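Local structure of Abbfa_003403 (Acinetobacter baumannii, 4ZXH) at residues L794-E799 with G859-H864; N761-T766 with I783-P788; R835-L840 with G844-T849; H213-D218 with V265-L270. The protein probably assembles and releases a peptide product without the ribosome, as a nonribosomal peptide synthetase with condensation, adenylation, carrier and thioesterase domains. All blocks are in the same frame, centred on the assembly; numbering follows the deposited sequence.

Contact 1. Residues L794-E799 with G859-H864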
loop_
_atom_site.group_PDB
_atom_site.type_symbol
_atom_site.label_atom_id
_atom_site.label_comp_id
_atom_site.label_asym_id
_atom_site.label_seq_id
_atom_site.Cartn_x
_atom_site.Cartn_y
_atom_site.Cartn_z
ATOM N N LEU A 794 19.781 -21.804 16.189
ATOM C CA LEU A 794 18.559 -21.047 16.019
ATOM C C LEU A 794 17.463 -21.968 15.509
ATOM O O LEU A 794 17.692 -22.763 14.604
ATOM C CB LEU A 794 18.784 -19.882 15.057
ATOM C CG LEU A 794 19.998 -19.015 15.396
ATOM C CD1 LEU A 794 20.057 -17.804 14.489
ATOM C CD2 LEU A 794 19.951 -18.599 16.839
ATOM N N TYR A 795 16.283 -21.866 16.117
ATOM C CA TYR A 795 15.132 -22.681 15.748
ATOM C C TYR A 795 13.904 -21.782 15.596
ATOM O O TYR A 795 13.720 -20.850 16.384
ATOM C CB TYR A 795 14.857 -23.767 16.801
ATOM C CG TYR A 795 16.028 -24.665 17.154
ATOM C CD1 TYR A 795 16.368 -25.765 16.364
ATOM C CD2 TYR A 795 16.771 -24.446 18.304
ATOM C CE1 TYR A 795 17.441 -26.603 16.705
ATOM C CE2 TYR A 795 17.836 -25.272 18.651
ATOM C CZ TYR A 795 18.170 -26.344 17.850
ATOM O OH TYR A 795 19.239 -27.147 18.210
ATOM N N VAL A 796 13.061 -22.049 14.598
ATOM C CA VAL A 796 11.820 -21.291 14.445
ATOM C C VAL A 796 10.619 -22.197 14.686
ATOM O O VAL A 796 10.359 -23.104 13.905
ATOM C CB VAL A 796 11.712 -20.631 13.053
ATOM C CG1 VAL A 796 10.476 -19.745 12.977
ATOM C CG2 VAL A 796 12.960 -19.807 12.755
ATOM N N LEU A 797 9.887 -21.939 15.768
ATOM C CA LEU A 797 8.814 -22.827 16.205
ATOM C C LEU A 797 7.416 -22.214 16.151
ATOM O O LEU A 797 7.248 -20.991 16.192
ATOM C CB LEU A 797 9.097 -23.295 17.625
ATOM C CG LEU A 797 10.478 -23.918 17.827
ATOM C CD1 LEU A 797 10.598 -24.475 19.225
ATOM C CD2 LEU A 797 10.755 -25.006 16.797
ATOM N N ASP A 798 6.404 -23.071 16.057
ATOM C CA ASP A 798 5.033 -22.590 16.124
ATOM C C ASP A 798 4.584 -22.583 17.577
ATOM O O ASP A 798 5.398 -22.733 18.483
ATOM C CB ASP A 798 4.089 -23.424 15.234
ATOM C CG ASP A 798 4.068 -24.922 15.582
ATOM O OD1 ASP A 798 4.454 -25.309 16.701
ATOM O OD2 ASP A 798 3.646 -25.729 14.721
ATOM N N GLU A 799 3.288 -22.412 17.799
ATOM C CA GLU A 799 2.734 -22.395 19.151
ATOM C C GLU A 799 2.672 -23.788 19.807
ATOM O O GLU A 799 2.440 -23.895 21.011
ATOM C CB GLU A 799 1.346 -21.750 19.121
ATOM C CG GLU A 799 1.346 -20.353 18.484
ATOM C CD GLU A 799 -0.052 -19.798 18.239
ATOM O OE1 GLU A 799 -1.045 -20.519 18.492
ATOM O OE2 GLU A 799 -0.159 -18.640 17.776
ATOM N N GLY A 859 16.732 -19.649 3.680
ATOM C CA GLY A 859 17.500 -20.186 4.793
ATOM C C GLY A 859 17.896 -19.070 5.748
ATOM O O GLY A 859 18.518 -19.304 6.786
ATOM N N ARG A 860 17.541 -17.844 5.377
ATOM C CA ARG A 860 17.805 -16.670 6.187
ATOM C C ARG A 860 16.707 -16.494 7.224
ATOM O O ARG A 860 15.592 -16.977 7.041
ATOM C CB ARG A 860 17.883 -15.411 5.319
ATOM C CG ARG A 860 19.079 -15.333 4.387
ATOM C CD ARG A 860 19.079 -14.014 3.630
ATOM N NE ARG A 860 17.785 -13.742 3.008
ATOM C CZ ARG A 860 17.146 -12.576 3.076
ATOM N NH1 ARG A 860 17.685 -11.557 3.736
ATOM N NH2 ARG A 860 15.970 -12.425 2.473
ATOM N N LEU A 861 17.028 -15.799 8.310
ATOM C CA LEU A 861 16.027 -15.419 9.293
ATOM C C LEU A 861 15.792 -13.924 9.238
ATOM O O LEU A 861 16.735 -13.151 9.335
ATOM C CB LEU A 861 16.473 -15.804 10.699
ATOM C CG LEU A 861 16.780 -17.270 10.951
ATOM C CD1 LEU A 861 17.155 -17.415 12.403
ATOM C CD2 LEU A 861 15.563 -18.109 10.610
ATOM N N THR A 862 14.546 -13.499 9.097
ATOM C CA THR A 862 14.267 -12.079 9.216
ATOM C C THR A 862 13.367 -11.854 10.419
ATOM O O THR A 862 12.616 -12.751 10.838
ATOM C CB THR A 862 13.637 -11.478 7.929
ATOM O OG1 THR A 862 12.361 -12.073 7.657
ATOM C CG2 THR A 862 14.551 -11.709 6.750
ATOM N N HIS A 863 13.469 -10.648 10.970
ATOM C CA HIS A 863 12.900 -10.307 12.262
ATOM C C HIS A 863 11.681 -9.426 12.061
ATOM O O HIS A 863 11.673 -8.565 11.184
ATOM C CB HIS A 863 13.948 -9.599 13.096
ATOM C CG HIS A 863 13.616 -9.516 14.545
ATOM N ND1 HIS A 863 12.717 -8.603 15.050
ATOM C CD2 HIS A 863 14.090 -10.210 15.607
ATOM C CE1 HIS A 863 12.649 -8.744 16.363
ATOM N NE2 HIS A 863 13.458 -9.722 16.724
ATOM N N HIS A 864 10.642 -9.658 12.853
ATOM C CA HIS A 864 9.359 -8.988 12.664
ATOM C C HIS A 864 8.769 -8.731 14.039
ATOM O O HIS A 864 7.542 -8.650 14.221
ATOM C CB HIS A 864 8.437 -9.850 11.814
ATOM C CG HIS A 864 9.003 -10.185 10.465
ATOM N ND1 HIS A 864 8.680 -9.478 9.322
ATOM C CD2 HIS A 864 9.890 -11.136 10.080
ATOM C CE1 HIS A 864 9.328 -9.993 8.292
ATOM N NE2 HIS A 864 10.070 -10.999 8.724
#

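Contact 2. Residues N761-T766 with I783-P788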
loop_
_atom_site.group_PDB
_atom_site.type_symbol
_atom_site.label_atom_id
_atom_site.label_comp_id
_atom_site.label_asym_id
_atom_site.label_seq_id
_atom_site.Cartn_x
_atom_site.Cartn_y
_atom_site.Cartn_z
ATOM N N ASN A 761 25.237 -6.273 11.171
ATOM C CA ASN A 761 23.959 -6.242 11.880
ATOM C C ASN A 761 23.948 -7.421 12.830
ATOM O O ASN A 761 24.204 -8.553 12.436
ATOM C CB ASN A 761 22.762 -6.299 10.942
ATOM C CG ASN A 761 21.436 -6.272 11.687
ATOM O OD1 ASN A 761 21.272 -5.546 12.671
ATOM N ND2 ASN A 761 20.486 -7.092 11.234
ATOM N N VAL A 762 23.665 -7.151 14.091
ATOM C CA VAL A 762 23.980 -8.110 15.121
ATOM C C VAL A 762 22.813 -8.187 16.128
ATOM O O VAL A 762 22.138 -7.183 16.396
ATOM C CB VAL A 762 25.343 -7.731 15.763
ATOM C CG1 VAL A 762 25.216 -6.548 16.688
ATOM C CG2 VAL A 762 25.960 -8.903 16.458
ATOM N N TYR A 763 22.533 -9.391 16.627
ATOM C CA TYR A 763 21.291 -9.645 17.368
ATOM C C TYR A 763 21.464 -10.666 18.500
ATOM O O TYR A 763 22.321 -11.564 18.437
ATOM C CB TYR A 763 20.177 -10.120 16.412
ATOM C CG TYR A 763 18.980 -10.759 17.099
ATOM C CD1 TYR A 763 17.892 -9.998 17.487
ATOM C CD2 TYR A 763 18.941 -12.135 17.361
ATOM C CE1 TYR A 763 16.797 -10.579 18.131
ATOM C CE2 TYR A 763 17.854 -12.723 18.007
ATOM C CZ TYR A 763 16.788 -11.938 18.387
ATOM O OH TYR A 763 15.708 -12.502 19.021
ATOM N N GLY A 764 20.641 -10.515 19.529
ATOM C CA GLY A 764 20.579 -11.487 20.598
ATOM C C GLY A 764 19.925 -10.893 21.825
ATOM O O GLY A 764 20.122 -9.742 22.116
ATOM N N PRO A 765 19.118 -11.681 22.529
ATOM C CA PRO A 765 18.552 -11.256 23.808
ATOM C C PRO A 765 19.604 -11.350 24.893
ATOM O O PRO A 765 20.528 -12.146 24.749
ATOM C CB PRO A 765 17.434 -12.270 24.050
ATOM C CG PRO A 765 17.908 -13.495 23.346
ATOM C CD PRO A 765 18.616 -13.002 22.110
ATOM N N THR A 766 19.456 -10.561 25.956
ATOM C CA THR A 766 20.351 -10.595 27.099
ATOM C C THR A 766 20.471 -12.021 27.671
ATOM O O THR A 766 21.519 -12.405 28.212
ATOM C CB THR A 766 19.866 -9.609 28.213
ATOM O OG1 THR A 766 19.915 -8.255 27.734
ATOM C CG2 THR A 766 20.731 -9.704 29.464
ATOM N N ILE A 783 18.904 -7.559 4.165
ATOM C CA ILE A 783 19.109 -7.481 5.608
ATOM C C ILE A 783 18.373 -8.601 6.342
ATOM O O ILE A 783 17.175 -8.803 6.144
ATOM C CB ILE A 783 18.636 -6.122 6.162
ATOM C CG1 ILE A 783 19.374 -4.984 5.464
ATOM C CG2 ILE A 783 18.843 -6.043 7.657
ATOM C CD1 ILE A 783 18.808 -3.623 5.788
ATOM N N ASP A 784 19.100 -9.324 7.189
ATOM C CA ASP A 784 18.541 -10.438 7.955
ATOM C C ASP A 784 19.312 -10.571 9.266
ATOM O O ASP A 784 20.265 -9.826 9.494
ATOM C CB ASP A 784 18.607 -11.759 7.158
ATOM C CG ASP A 784 20.003 -12.044 6.585
ATOM O OD1 ASP A 784 20.543 -11.196 5.833
ATOM O OD2 ASP A 784 20.582 -13.101 6.928
ATOM N N LEU A 785 18.918 -11.532 10.107
ATOM C CA LEU A 785 19.576 -11.765 11.394
ATOM C C LEU A 785 20.938 -12.427 11.225
ATOM O O LEU A 785 21.704 -12.536 12.180
ATOM C CB LEU A 785 18.692 -12.615 12.305
ATOM C CG LEU A 785 17.343 -11.980 12.645
ATOM C CD1 LEU A 785 16.473 -12.924 13.465
ATOM C CD2 LEU A 785 17.549 -10.696 13.382
ATOM N N GLY A 786 21.247 -12.860 10.009
ATOM C CA GLY A 786 22.573 -13.364 9.721
ATOM C C GLY A 786 22.912 -14.728 10.284
ATOM O O GLY A 786 22.038 -15.554 10.530
ATOM N N GLU A 787 24.207 -14.950 10.480
ATOM C CA GLU A 787 24.746 -16.234 10.902
ATOM C C GLU A 787 24.805 -16.357 12.425
ATOM O O GLU A 787 25.160 -15.403 13.117
ATOM C CB GLU A 787 26.145 -16.409 10.318
ATOM C CG GLU A 787 26.206 -16.501 8.794
ATOM C CD GLU A 787 27.642 -16.622 8.282
ATOM O OE1 GLU A 787 28.494 -15.806 8.707
ATOM O OE2 GLU A 787 27.922 -17.529 7.465
ATOM N N PRO A 788 24.472 -17.543 12.953
ATOM C CA PRO A 788 24.588 -17.837 14.393
ATOM C C PRO A 788 26.042 -17.902 14.853
ATOM O O PRO A 788 26.896 -18.400 14.117
ATOM C CB PRO A 788 23.935 -19.222 14.538
ATOM C CG PRO A 788 23.283 -19.521 13.212
ATOM C CD PRO A 788 23.988 -18.699 12.181
#

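Contact 3. Residues R835-L840 with G844-T849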
loop_
_atom_site.group_PDB
_atom_site.type_symbol
_atom_site.label_atom_id
_atom_site.label_comp_id
_atom_site.label_asym_id
_atom_site.label_seq_id
_atom_site.Cartn_x
_atom_site.Cartn_y
_atom_site.Cartn_z
ATOM N N ARG A 835 13.962 -24.196 28.721
ATOM C CA ARG A 835 13.454 -25.566 28.710
ATOM C C ARG A 835 14.183 -26.397 27.675
ATOM O O ARG A 835 14.751 -25.857 26.717
ATOM C CB ARG A 835 11.956 -25.608 28.369
ATOM C CG ARG A 835 11.067 -24.711 29.173
ATOM C CD ARG A 835 9.771 -24.459 28.461
ATOM N NE ARG A 835 8.886 -25.607 28.538
ATOM C CZ ARG A 835 7.797 -25.759 27.788
ATOM N NH1 ARG A 835 7.466 -24.824 26.893
ATOM N NH2 ARG A 835 7.040 -26.847 27.929
ATOM N N THR A 836 14.140 -27.713 27.848
ATOM C CA THR A 836 14.334 -28.605 26.718
ATOM C C THR A 836 12.957 -28.925 26.164
ATOM O O THR A 836 11.961 -28.854 26.889
ATOM C CB THR A 836 15.027 -29.888 27.098
ATOM O OG1 THR A 836 14.090 -30.733 27.775
ATOM C CG2 THR A 836 16.209 -29.594 27.992
ATOM N N LEU A 837 12.893 -29.274 24.887
ATOM C CA LEU A 837 11.607 -29.558 24.280
ATOM C C LEU A 837 11.562 -30.980 23.732
ATOM O O LEU A 837 12.548 -31.464 23.174
ATOM C CB LEU A 837 11.319 -28.541 23.183
ATOM C CG LEU A 837 11.178 -27.094 23.666
ATOM C CD1 LEU A 837 11.089 -26.123 22.483
ATOM C CD2 LEU A 837 9.963 -26.963 24.564
ATOM N N PRO A 838 10.420 -31.667 23.907
ATOM C CA PRO A 838 10.254 -33.048 23.422
ATOM C C PRO A 838 10.401 -33.140 21.913
ATOM O O PRO A 838 10.889 -34.137 21.395
ATOM C CB PRO A 838 8.832 -33.407 23.853
ATOM C CG PRO A 838 8.571 -32.519 25.030
ATOM C CD PRO A 838 9.260 -31.221 24.695
ATOM N N SER A 839 9.995 -32.083 21.225
ATOM C CA SER A 839 10.054 -32.025 19.771
ATOM C C SER A 839 11.463 -31.734 19.252
ATOM O O SER A 839 11.685 -31.667 18.042
ATOM C CB SER A 839 9.083 -30.963 19.273
ATOM O OG SER A 839 9.069 -29.877 20.192
ATOM N N LEU A 840 12.403 -31.536 20.173
ATOM C CA LEU A 840 13.813 -31.327 19.834
ATOM C C LEU A 840 14.702 -32.034 20.857
ATOM O O LEU A 840 15.521 -31.402 21.530
ATOM C CB LEU A 840 14.152 -29.828 19.779
ATOM C CG LEU A 840 13.746 -29.030 18.539
ATOM C CD1 LEU A 840 14.154 -27.567 18.683
ATOM C CD2 LEU A 840 14.349 -29.629 17.276
ATOM N N GLY A 844 19.175 -29.988 23.488
ATOM C CA GLY A 844 19.504 -29.522 24.817
ATOM C C GLY A 844 18.602 -28.413 25.317
ATOM O O GLY A 844 17.491 -28.210 24.821
ATOM N N ARG A 845 19.095 -27.698 26.320
ATOM C CA ARG A 845 18.385 -26.580 26.905
ATOM C C ARG A 845 18.250 -25.442 25.885
ATOM O O ARG A 845 19.199 -25.140 25.151
ATOM C CB ARG A 845 19.122 -26.118 28.162
ATOM C CG ARG A 845 18.345 -25.202 29.090
ATOM C CD ARG A 845 19.060 -25.143 30.421
ATOM N NE ARG A 845 18.462 -24.227 31.385
ATOM C CZ ARG A 845 19.006 -23.067 31.740
ATOM N NH1 ARG A 845 20.166 -22.678 31.209
ATOM N NH2 ARG A 845 18.400 -22.303 32.640
ATOM N N LEU A 846 17.061 -24.840 25.829
ATOM C CA LEU A 846 16.764 -23.765 24.881
ATOM C C LEU A 846 16.111 -22.573 25.556
ATOM O O LEU A 846 15.496 -22.698 26.616
ATOM C CB LEU A 846 15.834 -24.240 23.766
ATOM C CG LEU A 846 16.120 -25.495 22.963
ATOM C CD1 LEU A 846 14.972 -25.722 21.985
ATOM C CD2 LEU A 846 17.430 -25.339 22.238
ATOM N N TYR A 847 16.230 -21.414 24.918
ATOM C CA TYR A 847 15.639 -20.197 25.440
ATOM C C TYR A 847 14.584 -19.657 24.500
ATOM O O TYR A 847 14.793 -19.562 23.289
ATOM C CB TYR A 847 16.703 -19.121 25.695
ATOM C CG TYR A 847 16.075 -17.765 25.970
ATOM C CD1 TYR A 847 15.400 -17.515 27.169
ATOM C CD2 TYR A 847 16.126 -16.749 25.023
ATOM C CE1 TYR A 847 14.802 -16.278 27.414
ATOM C CE2 TYR A 847 15.534 -15.516 25.262
ATOM C CZ TYR A 847 14.880 -15.285 26.458
ATOM O OH TYR A 847 14.303 -14.064 26.678
ATOM N N ARG A 848 13.449 -19.294 25.082
ATOM C CA ARG A 848 12.285 -18.795 24.359
ATOM C C ARG A 848 12.301 -17.258 24.279
ATOM O O ARG A 848 12.121 -16.554 25.293
ATOM C CB ARG A 848 11.032 -19.307 25.063
ATOM C CG ARG A 848 9.753 -18.808 24.522
ATOM C CD ARG A 848 8.579 -19.419 25.246
ATOM N NE ARG A 848 7.415 -19.387 24.374
ATOM C CZ ARG A 848 6.326 -20.109 24.571
ATOM N NH1 ARG A 848 6.259 -20.907 25.630
ATOM N NH2 ARG A 848 5.313 -20.028 23.717
ATOM N N THR A 849 12.507 -16.731 23.074
ATOM C CA THR A 849 12.797 -15.307 22.923
ATOM C C THR A 849 11.602 -14.377 22.807
ATOM O O THR A 849 11.749 -13.169 22.942
ATOM C CB THR A 849 13.642 -15.053 21.696
ATOM O OG1 THR A 849 12.850 -15.331 20.538
ATOM C CG2 THR A 849 14.874 -15.928 21.714
#

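Contact 4. Residues H213-D218 with V265-L270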
loop_
_atom_site.group_PDB
_atom_site.type_symbol
_atom_site.label_atom_id
_atom_site.label_comp_id
_atom_site.label_asym_id
_atom_site.label_seq_id
_atom_site.Cartn_x
_atom_site.Cartn_y
_atom_site.Cartn_z
ATOM N N HIS A 213 -5.162 -11.133 2.051
ATOM C CA HIS A 213 -4.626 -12.312 2.722
ATOM C C HIS A 213 -3.396 -11.939 3.522
ATOM O O HIS A 213 -2.859 -10.853 3.367
ATOM C CB HIS A 213 -4.259 -13.387 1.717
ATOM C CG HIS A 213 -3.130 -12.990 0.819
ATOM N ND1 HIS A 213 -1.812 -13.017 1.224
ATOM C CD2 HIS A 213 -3.125 -12.526 -0.451
ATOM C CE1 HIS A 213 -1.043 -12.604 0.234
ATOM N NE2 HIS A 213 -1.815 -12.295 -0.792
ATOM N N SER A 214 -2.915 -12.860 4.342
ATOM C CA SER A 214 -1.789 -12.552 5.210
ATOM C C SER A 214 -0.672 -13.544 4.988
ATOM O O SER A 214 -0.018 -13.982 5.933
ATOM C CB SER A 214 -2.217 -12.551 6.675
ATOM O OG SER A 214 -3.426 -11.826 6.852
ATOM N N ILE A 215 -0.467 -13.915 3.732
ATOM C CA ILE A 215 0.685 -14.720 3.382
ATOM C C ILE A 215 1.930 -13.844 3.361
ATOM O O ILE A 215 1.940 -12.790 2.726
ATOM C CB ILE A 215 0.497 -15.395 2.026
ATOM C CG1 ILE A 215 -0.667 -16.381 2.102
ATOM C CG2 ILE A 215 1.766 -16.132 1.610
ATOM C CD1 ILE A 215 -1.092 -16.921 0.762
ATOM N N PRO A 216 2.985 -14.266 4.069
ATOM C CA PRO A 216 4.231 -13.484 4.074
ATOM C C PRO A 216 4.801 -13.295 2.666
ATOM O O PRO A 216 4.961 -14.271 1.916
ATOM C CB PRO A 216 5.175 -14.324 4.938
ATOM C CG PRO A 216 4.270 -15.184 5.752
ATOM C CD PRO A 216 3.098 -15.490 4.875
ATOM N N LEU A 217 5.087 -12.045 2.311
ATOM C CA LEU A 217 5.642 -11.735 1.008
ATOM C C LEU A 217 7.154 -11.664 1.096
ATOM O O LEU A 217 7.713 -11.473 2.174
ATOM C CB LEU A 217 5.088 -10.422 0.473
ATOM C CG LEU A 217 3.578 -10.238 0.523
ATOM C CD1 LEU A 217 3.198 -8.915 -0.142
ATOM C CD2 LEU A 217 2.866 -11.419 -0.120
ATOM N N ASP A 218 7.809 -11.832 -0.048
ATOM C CA ASP A 218 9.251 -11.696 -0.128
ATOM C C ASP A 218 9.648 -10.257 -0.405
ATOM O O ASP A 218 10.763 -9.842 -0.107
ATOM C CB ASP A 218 9.804 -12.617 -1.206
ATOM C CG ASP A 218 9.755 -14.074 -0.797
ATOM O OD1 ASP A 218 10.212 -14.402 0.320
ATOM O OD2 ASP A 218 9.242 -14.891 -1.586
ATOM N N VAL A 265 -5.994 -25.517 3.039
ATOM C CA VAL A 265 -5.143 -26.046 4.098
ATOM C C VAL A 265 -3.734 -25.490 3.947
ATOM O O VAL A 265 -3.149 -25.021 4.913
ATOM C CB VAL A 265 -5.111 -27.591 4.099
ATOM C CG1 VAL A 265 -3.945 -28.104 4.921
ATOM C CG2 VAL A 265 -6.412 -28.134 4.646
ATOM N N LEU A 266 -3.215 -25.507 2.723
ATOM C CA LEU A 266 -1.923 -24.895 2.437
ATOM C C LEU A 266 -1.832 -23.420 2.858
ATOM O O LEU A 266 -0.899 -23.042 3.560
ATOM C CB LEU A 266 -1.591 -25.006 0.948
ATOM C CG LEU A 266 -0.253 -24.318 0.676
ATOM C CD1 LEU A 266 0.834 -25.004 1.469
ATOM C CD2 LEU A 266 0.099 -24.277 -0.798
ATOM N N LEU A 267 -2.775 -22.584 2.423
ATOM C CA LEU A 267 -2.705 -21.149 2.727
ATOM C C LEU A 267 -2.910 -20.877 4.221
ATOM O O LEU A 267 -2.404 -19.895 4.760
ATOM C CB LEU A 267 -3.737 -20.378 1.907
ATOM C CG LEU A 267 -3.687 -20.683 0.402
ATOM C CD1 LEU A 267 -4.934 -20.170 -0.310
ATOM C CD2 LEU A 267 -2.424 -20.121 -0.258
ATOM N N HIS A 268 -3.661 -21.760 4.878
ATOM C CA HIS A 268 -3.834 -21.732 6.328
ATOM C C HIS A 268 -2.512 -21.920 7.055
ATOM O O HIS A 268 -2.202 -21.186 7.995
ATOM C CB HIS A 268 -4.811 -22.816 6.767
ATOM C CG HIS A 268 -4.962 -22.932 8.249
ATOM N ND1 HIS A 268 -5.524 -21.939 9.020
ATOM C CD2 HIS A 268 -4.624 -23.927 9.104
ATOM C CE1 HIS A 268 -5.530 -22.316 10.287
ATOM N NE2 HIS A 268 -4.989 -23.518 10.366
ATOM N N LYS A 269 -1.739 -22.907 6.614
ATOM C CA LYS A 269 -0.435 -23.195 7.197
ATOM C C LYS A 269 0.580 -22.093 6.909
ATOM O O LYS A 269 1.383 -21.762 7.776
ATOM C CB LYS A 269 0.103 -24.543 6.695
ATOM C CG LYS A 269 -0.636 -25.769 7.240
ATOM C CD LYS A 269 -0.860 -25.633 8.736
ATOM C CE LYS A 269 -1.637 -26.802 9.316
ATOM N NZ LYS A 269 -1.756 -26.671 10.799
ATOM N N LEU A 270 0.544 -21.515 5.711
ATOM C CA LEU A 270 1.480 -20.440 5.356
ATOM C C LEU A 270 1.205 -19.097 6.035
ATOM O O LEU A 270 2.119 -18.300 6.234
ATOM C CB LEU A 270 1.490 -20.206 3.847
ATOM C CG LEU A 270 2.018 -21.311 2.935
ATOM C CD1 LEU A 270 2.201 -20.762 1.548
ATOM C CD2 LEU A 270 3.312 -21.892 3.461
#

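Contact 1. Residues L794-E799 with G859-H864
L861 sends its forked side chain between L794 and V796, and each of its two methyl groups meets one of them. The CD1 branch goes to L794, where its nearest partner is CD1 of L794 at 3.6 Å; CB of L794 stands a little farther from the same methyl. These two leucines meet at a slant, methyl against methyl. The CD2 branch turns to V796 and lies 3.8 Å from CG2 of V796, and here the two side chains run alongside each other but point in opposing directions. L861 can serve both neighbours because its chain is extended: CG lies anti to the carbonyl carbon (chi1 -58°), and the fork ends up well out in front of the backbone. V796 sets CG2 anti to its carbonyl carbon and beside its backbone N, and CG2 is the branch that meets L861. Alternation on strand 794-797 turns L794 and V796 to L861 and Y795 away; both facing residues are apolar, as suits a buried place. The backbones stay well apart, with CA of V796 8.9 Å from CA of L861, and no hydrogen bond joins the segments. L812 and I814 of strand 809-816 also touch L794. Beyond the apolar part, within 859-864, T862 OG1 and H864 NE2 are hydrogen-bonded at 2.7 Å. Branched aliphatics facing each other across non-adjacent strands of one curled antiparallel sheet, linked through strands 809-816 and 846-855, are consistent with the interior of the distorted beta-barrel of adenylating enzymes.

Contact 2. Residues N761-T766 with I783-P788
N761 and D784 supply the polar link. The side-chain amide of N761 donates through ND2 to the carbonyl O of D784 at 3.2 Å, with an N-H...O angle of 143°. The donor comes from well above the plane of that carbonyl, while the oxygen lies only slightly tilted from the amide plane of N761. CG of N761 lies trans to the backbone N (chi1 180°), which carries the amide out from the strand to the loop. The side chains of N761 and I783 cross at about a right angle, CG2 of I783 lying beside ND2. Asparagine suits this place because its short side chain offers an N-H to a backbone acceptor without bringing a charge into a buried position.

A second polar feature shapes the loop itself. OD2 of D784 accepts from the backbone N of G786 at 3.2 Å, forming an Asx turn, and the positive phi of G786 (73°) favours glycine.

The apolar part joins Y763 and L785. CD2 of L785 approaches CG of Y763 to 4.0 Å, meeting the base of the aromatic side chain at a slant. The ring of Y763 also meets that of H863.

Residues 761-766 read NVYGPT, a core motif of adenylation domains. One bent N-H...O bond from a buried asparagine gives the link to the loop before strand 787-788 its direction, while the oblique tyrosine-leucine touch is non-directional.

Contact 3. Residues R835-L840 with G844-T849
L846 makes the close-packed side of this contact, where its CD1 methyl is met by both L837 and L840. CD1 of L837 and CD1 of L840 each lie 3.9 Å from CD1 of L846, and both side chains cross that of L846 at about a right angle. The type I turn from L837 to L840 brings these two leucines round to one partner, and W813 of strand 809-816 touches L837 and L846. Backbone bonds hold the strands at this point: R835 and L846 form an antiparallel hydrogen-bonded pair, with R835 N to L846 O at 3.0 Å and L846 N to R835 O at 2.7 Å.

Toward its rim the contact is looser and more polar. T836, an exposed residue, rests CG2 3.7 Å from G844 O. R835 carries its guanidinium past L837, whose CD2 lies over the centre of one face. NH1 of R835 comes within 4.3 Å of NH1 of R848, two like charges without a bond between them, yet R848 has a salt bridge to E811. That carboxylate probably eases the repulsion, and both arginines are partly exposed. The two backbone bonds and the leucines join the segments; the arginine pair adds no bond.

Contact 4. Residues H213-D218 with V265-L270
I215 and L267 meet at their ends: chi1 of -64° swings the CG1 branch of I215 anti to the carbonyl carbon and CD1 continues almost straight on, so that the end of the side chain comes closer to the helix than its base would suggest. L267 likewise holds CG beside its backbone N, and its CD2 reaches 3.6 Å from CD1 of I215, the two chains meeting at an angle. An unbranched methyl end on I215 suits this reach, while the fork of L267 leaves it contacts with I356 and I278 as well. P216 follows with CD 3.3 Å from the carbonyl O of L270, in the last turn of the helix; a proline brings only carbon to this spot and has no N-H to bury. L270 turns its CB toward the loop; its side chain faces the loop at a longer range and also packs on M434 and L437. Helix 255-271 touches both the 213-218 loop and helix 428-447 in the condensation domain, whose family fold is a pair of lobes related to chloramphenicol acetyltransferase. The loop is shaped by H213: its ND1 accepts from the backbone N of I215 at 3.0 Å, nearly straight at 160° and within the plane of the ring. Since ND1 accepts, the bond from NE2 to D402 is consistent with a proton on NE2, and the imidazole is held from both nitrogens. At the other end of the loop, L217 O takes a hydrogen bond from R856, which lies just beyond strand 846-855.

Contacts 1, 2 and 3 form one continuous region. The centres of contacts 1 and 2 are about 11 Å apart, and L861 O and L785 N, 2.8 Å apart, make a probable hydrogen bond between them. Contacts 1 and 3 lie about 14 Å apart by centres, where the ring of Y795 packs on L840 and L846, and L797 on L837. P765 of contact 2 packs on Y847 of contact 3. Contact 4 belongs to the condensation domain: its nearest atoms stay about 6 Å from contact 1 and about 14 Å from contact 3. The side chain of L267 is about 13 Å from the bound 4'-phosphopantetheine.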